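Local coordinates for protein 5-ketofructose reductase (Gluconobacter sp., PDB 7COK) that probably catalyses the NADPH-dependent reduction of 5-ketofructose to fructose, as a member of a novel class in the shikimate dehydrogenase family, at residues R87-V92 with A140-L145; A135-A140 with A161-A166; A149-V154 with T172-E177; F185-G190 with P209-G214. All blocks are in the same frame, centred on the assembly; numbering follows the deposited sequence.

Contact 1 of 4, residues R87-V92 with A140-L145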
loop_
_atom_site.group_PDB
_atom_site.type_symbol
_atom_site.label_atom_id
_atom_site.label_comp_id
_atom_site.label_asym_id
_atom_site.label_seq_id
_atom_site.Cartn_x
_atom_site.Cartn_y
_atom_site.Cartn_z
ATOM N N ARG A 87 -20.883 3.902 -17.509
ATOM C CA ARG A 87 -20.960 4.296 -18.927
ATOM C C ARG A 87 -21.879 5.499 -19.113
ATOM O O ARG A 87 -21.517 6.464 -19.777
ATOM C CB ARG A 87 -21.416 3.128 -19.822
ATOM C CG ARG A 87 -21.341 3.459 -21.313
ATOM C CD ARG A 87 -21.904 2.361 -22.201
ATOM N NE ARG A 87 -23.121 2.837 -22.870
ATOM C CZ ARG A 87 -24.357 2.756 -22.383
ATOM N NH1 ARG A 87 -24.594 2.206 -21.196
ATOM N NH2 ARG A 87 -25.367 3.236 -23.093
ATOM N N LEU A 88 -23.061 5.441 -18.511
ATOM C CA LEU A 88 -24.007 6.534 -18.654
ATOM C C LEU A 88 -23.565 7.802 -17.932
ATOM O O LEU A 88 -23.710 8.907 -18.457
ATOM C CB LEU A 88 -25.386 6.124 -18.149
ATOM C CG LEU A 88 -26.269 5.159 -18.958
ATOM C CD1 LEU A 88 -26.062 5.268 -20.461
ATOM C CD2 LEU A 88 -26.132 3.739 -18.494
ATOM N N ILE A 89 -23.058 7.641 -16.705
ATOM C CA ILE A 89 -22.555 8.778 -15.927
ATOM C C ILE A 89 -21.334 9.405 -16.600
ATOM O O ILE A 89 -21.178 10.625 -16.611
ATOM C CB ILE A 89 -22.259 8.369 -14.472
ATOM C CG1 ILE A 89 -23.553 7.971 -13.767
ATOM C CG2 ILE A 89 -21.617 9.525 -13.701
ATOM C CD1 ILE A 89 -23.353 7.179 -12.494
ATOM N N GLY A 90 -20.469 8.572 -17.166
ATOM C CA GLY A 90 -19.268 9.062 -17.829
ATOM C C GLY A 90 -18.133 9.283 -16.863
ATOM O O GLY A 90 -17.217 10.070 -17.118
ATOM N N ALA A 91 -18.180 8.553 -15.753
ATOM C CA ALA A 91 -17.151 8.661 -14.742
ATOM C C ALA A 91 -17.096 7.361 -13.942
ATOM O O ALA A 91 -18.108 6.669 -13.817
ATOM C CB ALA A 91 -17.423 9.857 -13.838
ATOM N N VAL A 92 -15.913 7.071 -13.397
ATOM C CA VAL A 92 -15.636 5.877 -12.608
ATOM C C VAL A 92 -14.918 6.283 -11.310
ATOM O O VAL A 92 -13.957 7.068 -11.315
ATOM C CB VAL A 92 -14.742 4.906 -13.426
ATOM C CG1 VAL A 92 -14.049 3.896 -12.513
ATOM C CG2 VAL A 92 -15.558 4.162 -14.460
ATOM N N ALA A 140 -29.200 10.467 -10.015
ATOM C CA ALA A 140 -30.259 10.444 -11.033
ATOM C C ALA A 140 -30.166 9.189 -11.921
ATOM O O ALA A 140 -31.159 8.499 -12.136
ATOM C CB ALA A 140 -30.240 11.718 -11.859
ATOM N N VAL A 141 -28.950 8.858 -12.367
ATOM C CA VAL A 141 -28.774 7.658 -13.197
ATOM C C VAL A 141 -29.150 6.407 -12.426
ATOM O O VAL A 141 -29.862 5.565 -12.963
ATOM C CB VAL A 141 -27.355 7.563 -13.790
ATOM C CG1 VAL A 141 -27.100 6.197 -14.460
ATOM C CG2 VAL A 141 -27.165 8.669 -14.822
ATOM N N GLU A 142 -28.642 6.257 -11.197
ATOM C CA GLU A 142 -28.920 5.036 -10.437
ATOM C C GLU A 142 -30.416 4.857 -10.149
ATOM O O GLU A 142 -30.962 3.756 -10.238
ATOM C CB GLU A 142 -28.112 4.971 -9.142
ATOM C CG GLU A 142 -26.593 4.897 -9.314
ATOM C CD GLU A 142 -26.047 3.660 -10.018
ATOM O OE1 GLU A 142 -26.779 2.694 -10.304
ATOM O OE2 GLU A 142 -24.832 3.634 -10.288
ATOM N N LEU A 143 -31.100 5.939 -9.845
ATOM C CA LEU A 143 -32.543 5.882 -9.634
ATOM C C LEU A 143 -33.291 5.485 -10.903
ATOM O O LEU A 143 -34.212 4.656 -10.855
ATOM C CB LEU A 143 -33.035 7.246 -9.139
ATOM C CG LEU A 143 -32.906 7.581 -7.657
ATOM C CD1 LEU A 143 -33.022 9.076 -7.540
ATOM C CD2 LEU A 143 -34.027 6.924 -6.874
ATOM N N ALA A 144 -32.898 6.085 -12.033
ATOM C CA ALA A 144 -33.481 5.776 -13.330
ATOM C C ALA A 144 -33.278 4.315 -13.700
ATOM O O ALA A 144 -34.238 3.655 -14.072
ATOM C CB ALA A 144 -32.904 6.690 -14.394
ATOM N N LEU A 145 -32.045 3.800 -13.564
ATOM C CA LEU A 145 -31.770 2.369 -13.819
ATOM C C LEU A 145 -32.498 1.439 -12.857
ATOM O O LEU A 145 -32.801 0.285 -13.200
ATOM C CB LEU A 145 -30.261 2.078 -13.836
ATOM C CG LEU A 145 -29.439 2.782 -14.918
ATOM C CD1 LEU A 145 -27.981 2.396 -14.714
ATOM C CD2 LEU A 145 -29.922 2.493 -16.340
#

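Contact 2 of 4, residues A135-A140 with A161-A166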
loop_
_atom_site.group_PDB
_atom_site.type_symbol
_atom_site.label_atom_id
_atom_site.label_comp_id
_atom_site.label_asym_id
_atom_site.label_seq_id
_atom_site.Cartn_x
_atom_site.Cartn_y
_atom_site.Cartn_z
ATOM N N ALA A 135 -22.555 14.302 -7.812
ATOM C CA ALA A 135 -23.430 13.483 -6.951
ATOM C C ALA A 135 -24.842 13.386 -7.529
ATOM O O ALA A 135 -25.399 12.302 -7.672
ATOM C CB ALA A 135 -23.449 14.048 -5.539
ATOM N N ALA A 136 -25.391 14.532 -7.933
ATOM C CA ALA A 136 -26.722 14.565 -8.529
ATOM C C ALA A 136 -26.848 13.722 -9.818
ATOM O O ALA A 136 -27.829 12.973 -9.980
ATOM C CB ALA A 136 -27.165 15.990 -8.783
ATOM N N ARG A 137 -25.870 13.864 -10.714
ATOM C CA ARG A 137 -25.819 13.076 -11.948
ATOM C C ARG A 137 -25.839 11.576 -11.656
ATOM O O ARG A 137 -26.654 10.844 -12.253
ATOM C CB ARG A 137 -24.633 13.506 -12.824
ATOM C CG ARG A 137 -24.557 12.807 -14.152
ATOM C CD ARG A 137 -23.276 13.228 -14.854
ATOM N NE ARG A 137 -23.133 12.541 -16.137
ATOM C CZ ARG A 137 -23.570 13.024 -17.301
ATOM N NH1 ARG A 137 -24.182 14.210 -17.374
ATOM N NH2 ARG A 137 -23.413 12.311 -18.406
ATOM N N ALA A 138 -24.944 11.113 -10.766
ATOM C CA ALA A 138 -24.894 9.679 -10.450
ATOM C C ALA A 138 -26.156 9.166 -9.773
ATOM O O ALA A 138 -26.645 8.078 -10.114
ATOM C CB ALA A 138 -23.655 9.355 -9.634
ATOM N N ILE A 139 -26.674 9.941 -8.829
ATOM C CA ILE A 139 -27.907 9.596 -8.114
ATOM C C ILE A 139 -29.082 9.495 -9.109
ATOM O O ILE A 139 -29.839 8.542 -9.071
ATOM C CB ILE A 139 -28.207 10.577 -6.955
ATOM C CG1 ILE A 139 -27.237 10.283 -5.816
ATOM C CG2 ILE A 139 -29.632 10.411 -6.428
ATOM C CD1 ILE A 139 -27.148 11.402 -4.795
ATOM N N ALA A 140 -29.200 10.467 -10.015
ATOM C CA ALA A 140 -30.259 10.444 -11.033
ATOM C C ALA A 140 -30.166 9.189 -11.921
ATOM O O ALA A 140 -31.159 8.499 -12.136
ATOM C CB ALA A 140 -30.240 11.718 -11.859
ATOM N N ALA A 161 -28.984 21.474 -14.698
ATOM C CA ALA A 161 -30.060 20.489 -14.426
ATOM C C ALA A 161 -30.578 19.845 -15.714
ATOM O O ALA A 161 -30.806 18.622 -15.753
ATOM C CB ALA A 161 -31.210 21.132 -13.645
ATOM N N GLU A 162 -30.762 20.665 -16.760
ATOM C CA GLU A 162 -31.260 20.192 -18.051
ATOM C C GLU A 162 -30.341 19.148 -18.668
ATOM O O GLU A 162 -30.833 18.236 -19.322
ATOM C CB GLU A 162 -31.535 21.362 -19.026
ATOM C CG GLU A 162 -32.181 20.989 -20.363
ATOM C CD GLU A 162 -33.471 20.187 -20.257
ATOM O OE1 GLU A 162 -34.196 20.319 -19.255
ATOM O OE2 GLU A 162 -33.767 19.416 -21.197
ATOM N N THR A 163 -29.035 19.256 -18.416
ATOM C CA THR A 163 -28.056 18.260 -18.882
ATOM C C THR A 163 -28.370 16.888 -18.273
ATOM O O THR A 163 -28.434 15.887 -18.979
ATOM C CB THR A 163 -26.607 18.679 -18.587
ATOM O OG1 THR A 163 -26.297 19.883 -19.312
ATOM C CG2 THR A 163 -25.609 17.579 -19.016
ATOM N N ILE A 164 -28.636 16.870 -16.971
ATOM C CA ILE A 164 -29.012 15.641 -16.306
ATOM C C ILE A 164 -30.414 15.152 -16.752
ATOM O O ILE A 164 -30.594 13.963 -17.063
ATOM C CB ILE A 164 -28.842 15.744 -14.768
ATOM C CG1 ILE A 164 -27.375 16.075 -14.419
ATOM C CG2 ILE A 164 -29.311 14.452 -14.102
ATOM C CD1 ILE A 164 -27.096 16.468 -12.977
ATOM N N ALA A 165 -31.401 16.049 -16.814
ATOM C CA ALA A 165 -32.719 15.665 -17.317
ATOM C C ALA A 165 -32.662 15.006 -18.708
ATOM O O ALA A 165 -33.310 13.960 -18.909
ATOM C CB ALA A 165 -33.685 16.843 -17.311
ATOM N N ALA A 166 -31.856 15.591 -19.605
ATOM C CA ALA A 166 -31.681 15.104 -20.979
ATOM C C ALA A 166 -31.046 13.714 -20.965
ATOM O O ALA A 166 -31.486 12.829 -21.681
ATOM C CB ALA A 166 -30.839 16.070 -21.800
#

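Contact 3 of 4, residues A149-V154 with T172-E177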
loop_
_atom_site.group_PDB
_atom_site.type_symbol
_atom_site.label_atom_id
_atom_site.label_comp_id
_atom_site.label_asym_id
_atom_site.label_seq_id
_atom_site.Cartn_x
_atom_site.Cartn_y
_atom_site.Cartn_z
ATOM N N ALA A 149 -39.851 6.526 -11.785
ATOM C CA ALA A 149 -40.736 7.001 -12.863
ATOM C C ALA A 149 -40.368 8.396 -13.379
ATOM O O ALA A 149 -40.400 8.657 -14.598
ATOM C CB ALA A 149 -42.191 6.954 -12.418
ATOM N N HIS A 150 -40.005 9.279 -12.456
ATOM C CA HIS A 150 -39.880 10.693 -12.754
ATOM C C HIS A 150 -38.855 11.340 -11.849
ATOM O O HIS A 150 -38.895 11.156 -10.627
ATOM C CB HIS A 150 -41.240 11.392 -12.589
ATOM C CG HIS A 150 -41.276 12.760 -13.183
ATOM N ND1 HIS A 150 -40.796 13.865 -12.520
ATOM C CD2 HIS A 150 -41.700 13.199 -14.394
ATOM C CE1 HIS A 150 -40.917 14.929 -13.295
ATOM N NE2 HIS A 150 -41.477 14.554 -14.432
ATOM N N ILE A 151 -37.927 12.072 -12.465
ATOM C CA ILE A 151 -36.840 12.702 -11.723
ATOM C C ILE A 151 -36.771 14.160 -12.117
ATOM O O ILE A 151 -36.579 14.482 -13.293
ATOM C CB ILE A 151 -35.472 12.001 -11.935
ATOM C CG1 ILE A 151 -35.542 10.530 -11.511
ATOM C CG2 ILE A 151 -34.372 12.698 -11.115
ATOM C CD1 ILE A 151 -34.443 9.647 -12.079
ATOM N N THR A 152 -36.898 15.018 -11.119
ATOM C CA THR A 152 -36.849 16.476 -11.301
ATOM C C THR A 152 -35.528 16.928 -10.700
ATOM O O THR A 152 -35.241 16.600 -9.541
ATOM C CB THR A 152 -38.029 17.211 -10.612
ATOM O OG1 THR A 152 -39.274 16.777 -11.165
ATOM C CG2 THR A 152 -37.924 18.738 -10.826
ATOM N N ILE A 153 -34.720 17.646 -11.482
ATOM C CA ILE A 153 -33.434 18.156 -11.019
ATOM C C ILE A 153 -33.570 19.669 -10.905
ATOM O O ILE A 153 -34.013 20.315 -11.852
ATOM C CB ILE A 153 -32.258 17.757 -11.946
ATOM C CG1 ILE A 153 -32.211 16.232 -12.124
ATOM C CG2 ILE A 153 -30.944 18.216 -11.345
ATOM C CD1 ILE A 153 -32.982 15.703 -13.319
ATOM N N VAL A 154 -33.266 20.197 -9.728
ATOM C CA VAL A 154 -33.505 21.603 -9.368
ATOM C C VAL A 154 -32.146 22.254 -9.152
ATOM O O VAL A 154 -31.297 21.766 -8.397
ATOM C CB VAL A 154 -34.428 21.745 -8.104
ATOM C CG1 VAL A 154 -34.818 23.193 -7.843
ATOM C CG2 VAL A 154 -35.706 20.953 -8.271
ATOM N N THR A 172 -32.550 6.381 -20.484
ATOM C CA THR A 172 -33.266 5.557 -19.500
ATOM C C THR A 172 -34.769 5.515 -19.767
ATOM O O THR A 172 -35.272 6.235 -20.628
ATOM C CB THR A 172 -32.998 6.012 -18.040
ATOM O OG1 THR A 172 -33.947 7.012 -17.633
ATOM C CG2 THR A 172 -31.565 6.546 -17.845
ATOM N N GLU A 173 -35.471 4.663 -19.030
ATOM C CA GLU A 173 -36.930 4.563 -19.128
ATOM C C GLU A 173 -37.656 5.630 -18.312
ATOM O O GLU A 173 -38.850 5.852 -18.497
ATOM C CB GLU A 173 -37.409 3.158 -18.736
ATOM C CG GLU A 173 -36.748 2.013 -19.502
ATOM C CD GLU A 173 -36.549 2.285 -20.986
ATOM O OE1 GLU A 173 -35.376 2.400 -21.410
ATOM O OE2 GLU A 173 -37.550 2.385 -21.727
ATOM N N ALA A 174 -36.910 6.282 -17.420
ATOM C CA ALA A 174 -37.428 7.320 -16.538
ATOM C C ALA A 174 -37.608 8.627 -17.290
ATOM O O ALA A 174 -36.917 8.889 -18.280
ATOM C CB ALA A 174 -36.486 7.520 -15.352
ATOM N N THR A 175 -38.558 9.424 -16.820
ATOM C CA THR A 175 -38.736 10.794 -17.302
ATOM C C THR A 175 -37.901 11.743 -16.455
ATOM O O THR A 175 -37.966 11.701 -15.230
ATOM C CB THR A 175 -40.223 11.200 -17.278
ATOM O OG1 THR A 175 -40.954 10.297 -18.124
ATOM C CG2 THR A 175 -40.409 12.632 -17.783
ATOM N N GLY A 176 -37.101 12.569 -17.117
ATOM C CA GLY A 176 -36.318 13.616 -16.457
ATOM C C GLY A 176 -36.834 14.997 -16.777
ATOM O O GLY A 176 -37.242 15.262 -17.907
ATOM N N GLU A 177 -36.801 15.879 -15.780
ATOM C CA GLU A 177 -37.297 17.254 -15.885
ATOM C C GLU A 177 -36.344 18.163 -15.129
ATOM O O GLU A 177 -35.868 17.806 -14.039
ATOM C CB GLU A 177 -38.675 17.351 -15.235
ATOM C CG GLU A 177 -39.384 18.690 -15.430
ATOM C CD GLU A 177 -40.600 18.852 -14.539
ATOM O OE1 GLU A 177 -41.046 19.994 -14.338
ATOM O OE2 GLU A 177 -41.133 17.843 -14.041
#

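Contact 4 of 4, residues F185-G190 with P209-G214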
loop_
_atom_site.group_PDB
_atom_site.type_symbol
_atom_site.label_atom_id
_atom_site.label_comp_id
_atom_site.label_asym_id
_atom_site.label_seq_id
_atom_site.Cartn_x
_atom_site.Cartn_y
_atom_site.Cartn_z
ATOM N N PHE A 185 -37.913 26.244 -2.894
ATOM C CA PHE A 185 -38.472 25.297 -3.852
ATOM C C PHE A 185 -39.642 24.542 -3.247
ATOM O O PHE A 185 -39.557 23.971 -2.158
ATOM C CB PHE A 185 -37.436 24.326 -4.437
ATOM C CG PHE A 185 -38.006 23.431 -5.509
ATOM C CD1 PHE A 185 -38.345 23.946 -6.771
ATOM C CD2 PHE A 185 -38.260 22.085 -5.241
ATOM C CE1 PHE A 185 -38.901 23.119 -7.752
ATOM C CE2 PHE A 185 -38.801 21.259 -6.210
ATOM C CZ PHE A 185 -39.133 21.773 -7.464
ATOM N N SER A 186 -40.746 24.587 -3.974
ATOM C CA SER A 186 -41.951 23.906 -3.565
ATOM C C SER A 186 -42.020 22.576 -4.297
ATOM O O SER A 186 -42.125 22.543 -5.512
ATOM C CB SER A 186 -43.163 24.768 -3.903
ATOM O OG SER A 186 -42.985 26.069 -3.375
ATOM N N LEU A 187 -41.975 21.483 -3.543
ATOM C CA LEU A 187 -42.112 20.152 -4.130
ATOM C C LEU A 187 -43.413 19.964 -4.901
ATOM O O LEU A 187 -44.487 20.214 -4.339
ATOM C CB LEU A 187 -41.999 19.104 -3.042
ATOM C CG LEU A 187 -40.606 18.720 -2.544
ATOM C CD1 LEU A 187 -39.739 19.859 -1.994
ATOM C CD2 LEU A 187 -40.819 17.670 -1.465
ATOM N N PRO A 188 -43.328 19.529 -6.187
ATOM C CA PRO A 188 -44.591 19.264 -6.890
ATOM C C PRO A 188 -45.362 18.192 -6.167
ATOM O O PRO A 188 -44.765 17.303 -5.536
ATOM C CB PRO A 188 -44.162 18.769 -8.279
ATOM C CG PRO A 188 -42.715 18.478 -8.193
ATOM C CD PRO A 188 -42.149 19.252 -7.040
ATOM N N THR A 189 -46.682 18.294 -6.227
ATOM C CA THR A 189 -47.537 17.290 -5.628
ATOM C C THR A 189 -47.159 15.879 -6.123
ATOM O O THR A 189 -46.726 15.711 -7.263
ATOM C CB THR A 189 -49.032 17.647 -5.827
ATOM O OG1 THR A 189 -49.807 16.938 -4.867
ATOM C CG2 THR A 189 -49.520 17.371 -7.243
ATOM N N GLY A 190 -47.285 14.898 -5.236
ATOM C CA GLY A 190 -46.912 13.520 -5.531
ATOM C C GLY A 190 -45.430 13.188 -5.505
ATOM O O GLY A 190 -45.042 12.139 -5.997
ATOM N N PRO A 209 -30.506 24.031 2.429
ATOM C CA PRO A 209 -30.922 24.498 1.101
ATOM C C PRO A 209 -32.324 25.115 1.144
ATOM O O PRO A 209 -33.160 24.661 1.957
ATOM C CB PRO A 209 -30.982 23.210 0.272
ATOM C CG PRO A 209 -31.088 22.089 1.261
ATOM C CD PRO A 209 -30.360 22.558 2.484
ATOM N N PRO A 210 -32.589 26.141 0.291
ATOM C CA PRO A 210 -33.882 26.845 0.319
ATOM C C PRO A 210 -35.014 26.010 -0.268
ATOM O O PRO A 210 -35.231 25.978 -1.480
ATOM C CB PRO A 210 -33.617 28.134 -0.469
ATOM C CG PRO A 210 -32.455 27.818 -1.344
ATOM C CD PRO A 210 -31.627 26.791 -0.624
ATOM N N VAL A 211 -35.720 25.333 0.634
ATOM C CA VAL A 211 -36.850 24.473 0.289
ATOM C C VAL A 211 -38.011 24.912 1.148
ATOM O O VAL A 211 -37.839 25.167 2.351
ATOM C CB VAL A 211 -36.543 22.997 0.632
ATOM C CG1 VAL A 211 -37.725 22.084 0.331
ATOM C CG2 VAL A 211 -35.314 22.521 -0.120
ATOM N N GLU A 212 -39.192 24.998 0.532
ATOM C CA GLU A 212 -40.424 25.195 1.271
ATOM C C GLU A 212 -40.749 23.869 1.957
ATOM O O GLU A 212 -41.293 22.920 1.344
ATOM C CB GLU A 212 -41.542 25.638 0.348
ATOM C CG GLU A 212 -42.850 25.860 1.075
ATOM C CD GLU A 212 -43.929 26.318 0.134
ATOM O OE1 GLU A 212 -44.233 25.559 -0.801
ATOM O OE2 GLU A 212 -44.467 27.433 0.330
ATOM N N MET A 213 -40.389 23.795 3.234
ATOM C CA MET A 213 -40.465 22.529 3.945
ATOM C C MET A 213 -41.920 22.102 4.112
ATOM O O MET A 213 -42.210 20.917 4.155
ATOM C CB MET A 213 -39.715 22.586 5.280
ATOM C CG MET A 213 -38.184 22.720 5.164
ATOM S SD MET A 213 -37.350 21.454 4.159
ATOM C CE MET A 213 -37.204 20.163 5.397
ATOM N N GLY A 214 -42.844 23.069 4.113
ATOM C CA GLY A 214 -44.281 22.749 4.180
ATOM C C GLY A 214 -44.861 22.064 2.944
ATOM O O GLY A 214 -46.025 21.646 2.946
#

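Contact 1 of 4, residues R87-V92 with A140-L145
Ile89 and Val141 carry this contact, their side chains crossing obliquely where the end of one helix meets the flank of another. The CG1 methylene of Ile89 rests against the fork of Val141, 3.8 Å from Val141 CB and almost equally near both of its methyls. Ile89 has CG1 anti to its own carbonyl carbon (chi1 -65°), which swings the longer branch across to the neighbouring helix although the CB bond itself does not aim there. Val141 does face its partner, and its CG1 also meets Leu88 CB at 4.1 Å. One turn further along, Leu145 CD1 lies 4.4 Å from Leu88 CD2, a looser approach. Branched aliphatic residues suit such a buried seam, since they fill it without bringing polar atoms that need partners. Glu142 is the exception: its OE2 lies 4.4 Å from Ile89 CD1, but OE2 is hydrogen-bonded to Ser85 OG and OE1 forms a salt bridge with Lys110 NZ. The seam joins helix 84-89, from the part related to shikimate dehydrogenase substrate-binding domains, to helix 134-145 of the Rossmann-type part; helix 158-171 adds Leu167 against Val141, and strand 126-130 lies behind Ala140 and Leu143.

Contact 2 of 4, residues A135-A140 with A161-A166
With CG1 of Ile164 anti to the carbonyl carbon (chi1 -59°) and the chain extended beyond it, CD1 reaches across to helix 134-145, while CG2 is left to point at Ala140. Arg137 sets off differently: its CG is anti to the backbone N (chi1 -176°), and the straight chain that follows carries the guanidinium out to the margin of the contact, beside Thr163. Ile164 thus makes most of the contact. Its CD1 lies over the backbone between Ala136 and Arg137, 3.7 Å from Arg137 N and 4.2 Å from Ala136 CB, and its CG2 meets Ala140 CB at 3.7 Å. Alanines at both positions leave the surface low enough for an isoleucine to enter. The helices run nearly parallel, at 20° and 10.2 Å between axes, as neighbours on one side of a Rossmann-type sheet; Ile129 and Ile153 lie beneath. At the outer margin, the methyl CG2 of Thr163 sits at the edge of the guanidinium, 4.0 Å from Arg137 NH1. The Thr163 hydroxyl turns back to Ser159 O. Arg137 NE bonds to Ile89 O and, weakly, NH2 to Leu88 O. Packing alone thus joins this helix pair, while Arg137 directs its polar grip to the end of helix 84-89.

Contact 3 of 4, residues A149-V154 with T172-E177
Glu177, Thr175 and His150 bury the greatest areas here, gathered on one face of two parallel strands. His150, with CG anti to its backbone N (chi1 -166°), leans its ring over the neighbouring strand. Its CD2 meets the Thr175 methyl CG2 at 3.7 Å, and Thr175 O lies over one ring face, offset toward the rim. Glu177 OE2 approaches the ring edge in its plane, 3.0 Å from His150 CE1, with the carboxylate turned 77° from the ring. OE2 is also near NE2, but at a poor angle, so not as a hydrogen bond; the other oxygen, OE1, takes Gln179 NE2. Beta-branched threonine favours the extended backbone, and glutamate is long enough to lay CB by the ring and carry its carboxylate to the edge. Below them the backbones pair in parallel register. Ile151 N gives to Thr175 O at 2.8 Å, Ile151 O takes Glu177 N at 2.9 Å, and Ile153 N gives to Glu177 O at 2.8 Å. On the other face, Gly176 has no side chain to crowd Ala165 of helix 158-171, and Ile151 CD1 meets Ala174 CB at 4.4 Å. The two strands and helix 158-171, which links them in the chain, form a beta-alpha-beta crossover. Strand 175-180 is outermost in this chain's six-stranded parallel sheet, strand 150-155 pairs on its other side with strand 126-130, and helix 134-145 packs its Leu143 and Ala144 on Ile151.

Contact 4 of 4, residues F185-G190 with P209-G214
The backbones of Phe185 and Val211 pair in a single bridge between two loops of the Rossmann-type domain, one leading into strand 193-196 and the other leading to strand 221-224. Its firm part is the backbone pair: Phe185 N gives to Pro210 O at 3.0 Å, nearly straight at 168°, and Phe185 O takes Glu212 N at 2.9 Å. Proline suits the position before Val211, since only its carbonyl is needed; that same oxygen also accepts from the indole of Trp181. On the inner side Val211 CG1 lies 3.6 Å from Phe185 O and 3.8 Å from Leu187 CD1, the two aliphatic side chains crossing as they turn toward the sheet, where Leu187 touches Leu194 and Val211 touches Leu130. The Phe185 ring leads away from Val211 to pack on Val128. The outer side is looser and polar. Ser186 and Glu212 are exposed there, residue types that suit a surface where water can share their polar ends. An extended glutamate chain, with CG anti to the backbone N (chi1 -180°), brings its carboxylate alongside the serine. The Ser186 hydroxyl OG donates to Glu212 OE1 at 2.9 Å, meeting it from above the carboxylate plane, 62° out of it.

Contacts 1 and 2 are buried and share helix 134-145, which offers Val141 to helix 84-89 on one flank and its alanines to helix 158-171 on another; Arg137 ties the two together through its bond to Ile89 O. Contact 3 is partly buried: it pairs the strands that helix 158-171 connects, and Ile151 reaches back to Ala140 and Ala144 of helix 134-145. Contact 4 is a surface contact, meeting contact 3 where the Phe185 ring touches Val154; its nearest atoms are about 12 Å from contact 1 and about 10 Å from contact 2. Aliphatic packing holds the helix pairs, whereas backbone hydrogen bonds dominate in the strands and the outer loops.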